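Local coordinates for protein membrane-bound lysozyme inhibitor of C-type lysozyme (Pseudomonas aeruginosa, PDB 3F6Z) that specifically inhibits C-type lysozymes and is a lipoprotein of the cell outer membrane, at residues Q34-G39 / L43-V48. Numbering follows the deposited sequence.
Sequences QYLNKG and LAVVPV
Leu36 and Leu43 form one hydrogen-bonded pair of an antiparallel hairpin, Gln34 and Val45 the next, and between them Tyr35 faces Ala44 in a non-hydrogen-bonded pair. The two short strands run at 164° to each other, and the alternation sorts the side chains: Gln34, Leu36, Leu43 and Val45 lie on one face, Tyr35 and Ala44 on the other. Each hydrogen-bonded pair closes a two-way ring of backbone bonds, Leu43 N giving to Leu36 O at 2.7 Å and Val45 N to Gln34 O at 2.9 Å. The return bond from Leu36 N to Leu43 O, also 2.9 Å, comes from above the carbonyl plane, and Leu43 O also accepts a hydrogen bond from a water that accepts one from Asn37 ND2.

Tyr35 repays following outward. Its CB lies 4.1 Å from Leu43 O; CG stands beside the backbone N (chi1 -68°), which swings the ring across to Ala44. There CD1 stays near Leu43 O and touches the Ala44 methyl, which CE1 meets at 3.7 Å from CB, obliquely to the ring. Farther out, Tyr23 OH and Trp74 NE1 satisfy the hydroxyl, and a polar side chain of another protein packs on Tyr35. On the other face Leu36 CD1 reaches diagonally to Val45 CG2, 3.9 Å away.

The Tyr35 side chain lies about 10 Å from that of Lys77, probably part of the inhibitory site. In the closed antiparallel barrel, strand 16-25 borders 30-38, bonding to Tyr35 and Asn37, and strand 52-59 borders 41-49, bonding to Ala44 and Val46; Leu8 of the second subunit packs on Leu36, Leu43 and Val45.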
loop_
_atom_site.group_PDB
_atom_site.type_symbol
_atom_site.label_atom_id
_atom_site.label_comp_id
_atom_site.label_asym_id
_atom_site.label_seq_id
_atom_site.Cartn_x
_atom_site.Cartn_y
_atom_site.Cartn_z
ATOM N N GLN B 34 -6.592 -14.186 11.594
ATOM C CA GLN B 34 -6.974 -13.580 12.856
ATOM C C GLN B 34 -7.134 -12.084 12.637
ATOM O O GLN B 34 -6.221 -11.412 12.157
ATOM C CB GLN B 34 -5.932 -13.831 13.953
ATOM C CG GLN B 34 -6.400 -13.318 15.307
ATOM C CD GLN B 34 -5.429 -13.597 16.433
ATOM O OE1 GLN B 34 -4.324 -13.053 16.473
ATOM N NE2 GLN B 34 -5.840 -14.450 17.364
ATOM N N TYR B 35 -8.306 -11.569 12.977
ATOM C CA TYR B 35 -8.571 -10.151 12.823
ATOM C C TYR B 35 -8.485 -9.474 14.176
ATOM O O TYR B 35 -8.991 -9.995 15.172
ATOM C CB TYR B 35 -9.955 -9.938 12.199
ATOM C CG TYR B 35 -10.024 -10.405 10.767
ATOM C CD1 TYR B 35 -9.363 -9.704 9.759
ATOM C CD2 TYR B 35 -10.705 -11.573 10.421
ATOM C CE1 TYR B 35 -9.372 -10.151 8.444
ATOM C CE2 TYR B 35 -10.721 -12.034 9.102
ATOM C CZ TYR B 35 -10.051 -11.316 8.123
ATOM O OH TYR B 35 -10.041 -11.758 6.828
ATOM N N LEU B 36 -7.824 -8.322 14.211
ATOM C CA LEU B 36 -7.682 -7.556 15.440
ATOM C C LEU B 36 -8.064 -6.110 15.174
ATOM O O LEU B 36 -7.438 -5.433 14.356
ATOM C CB LEU B 36 -6.246 -7.622 15.976
ATOM C CG LEU B 36 -5.720 -9.004 16.381
ATOM C CD1 LEU B 36 -4.983 -9.634 15.200
ATOM C CD2 LEU B 36 -4.776 -8.869 17.570
ATOM N N ASN B 37 -9.105 -5.654 15.864
ATOM C CA ASN B 37 -9.596 -4.293 15.727
ATOM C C ASN B 37 -9.551 -3.587 17.078
ATOM O O ASN B 37 -10.224 -3.992 18.031
ATOM C CB ASN B 37 -11.033 -4.301 15.200
ATOM C CG ASN B 37 -11.172 -5.074 13.902
ATOM O OD1 ASN B 37 -12.016 -5.967 13.788
ATOM N ND2 ASN B 37 -10.349 -4.734 12.916
ATOM N N LYS B 38 -8.754 -2.529 17.150
ATOM C CA LYS B 38 -8.610 -1.759 18.375
ATOM C C LYS B 38 -8.402 -0.286 18.047
ATOM O O LYS B 38 -7.315 0.123 17.655
ATOM C CB LYS B 38 -7.421 -2.299 19.178
ATOM C CG LYS B 38 -7.126 -1.553 20.467
ATOM C CD LYS B 38 -5.922 -2.168 21.174
ATOM C CE LYS B 38 -5.473 -1.328 22.369
ATOM N NZ LYS B 38 -6.499 -1.272 23.452
ATOM N N GLY B 39 -9.449 0.512 18.203
ATOM C CA GLY B 39 -9.331 1.934 17.915
ATOM C C GLY B 39 -8.951 2.208 16.469
ATOM O O GLY B 39 -9.573 1.680 15.550
ATOM N N LEU B 43 -5.885 -4.967 12.231
ATOM C CA LEU B 43 -4.917 -5.861 11.619
ATOM C C LEU B 43 -5.518 -7.192 11.215
ATOM O O LEU B 43 -6.603 -7.562 11.657
ATOM C CB LEU B 43 -3.763 -6.118 12.591
ATOM C CG LEU B 43 -3.148 -4.897 13.279
ATOM C CD1 LEU B 43 -2.208 -5.368 14.385
ATOM C CD2 LEU B 43 -2.413 -4.027 12.261
ATOM N N ALA B 44 -4.782 -7.907 10.375
ATOM C CA ALA B 44 -5.178 -9.214 9.894
ATOM C C ALA B 44 -3.905 -10.034 9.778
ATOM O O ALA B 44 -2.990 -9.673 9.028
ATOM C CB ALA B 44 -5.856 -9.097 8.535
ATOM N N VAL B 45 -3.843 -11.125 10.533
ATOM C CA VAL B 45 -2.684 -12.007 10.515
ATOM C C VAL B 45 -3.028 -13.094 9.509
ATOM O O VAL B 45 -3.920 -13.917 9.731
ATOM C CB VAL B 45 -2.417 -12.610 11.927
ATOM C CG1 VAL B 45 -1.134 -13.424 11.920
ATOM C CG2 VAL B 45 -2.311 -11.484 12.958
ATOM N N VAL B 46 -2.314 -13.095 8.392
ATOM C CA VAL B 46 -2.614 -14.039 7.339
ATOM C C VAL B 46 -1.485 -14.933 6.896
ATOM O O VAL B 46 -0.373 -14.473 6.654
ATOM C CB VAL B 46 -3.099 -13.306 6.065
ATOM C CG1 VAL B 46 -3.497 -14.318 5.015
ATOM C CG2 VAL B 46 -4.241 -12.351 6.396
ATOM N N PRO B 47 -1.754 -16.240 6.805
ATOM C CA PRO B 47 -0.697 -17.147 6.350
ATOM C C PRO B 47 -0.793 -17.133 4.819
ATOM O O PRO B 47 -1.628 -17.824 4.222
ATOM C CB PRO B 47 -1.093 -18.489 6.965
ATOM C CG PRO B 47 -2.602 -18.406 7.008
ATOM C CD PRO B 47 -2.833 -16.981 7.487
ATOM N N VAL B 48 0.041 -16.310 4.191
ATOM C CA VAL B 48 0.045 -16.188 2.740
ATOM C C VAL B 48 0.541 -17.477 2.097
ATOM O O VAL B 48 0.446 -17.653 0.881
ATOM C CB VAL B 48 0.928 -14.999 2.284
ATOM C CG1 VAL B 48 0.364 -13.694 2.848
ATOM C CG2 VAL B 48 2.353 -15.201 2.747
HETATM O O HOH W 1 -9.128 -6.440 11.142
#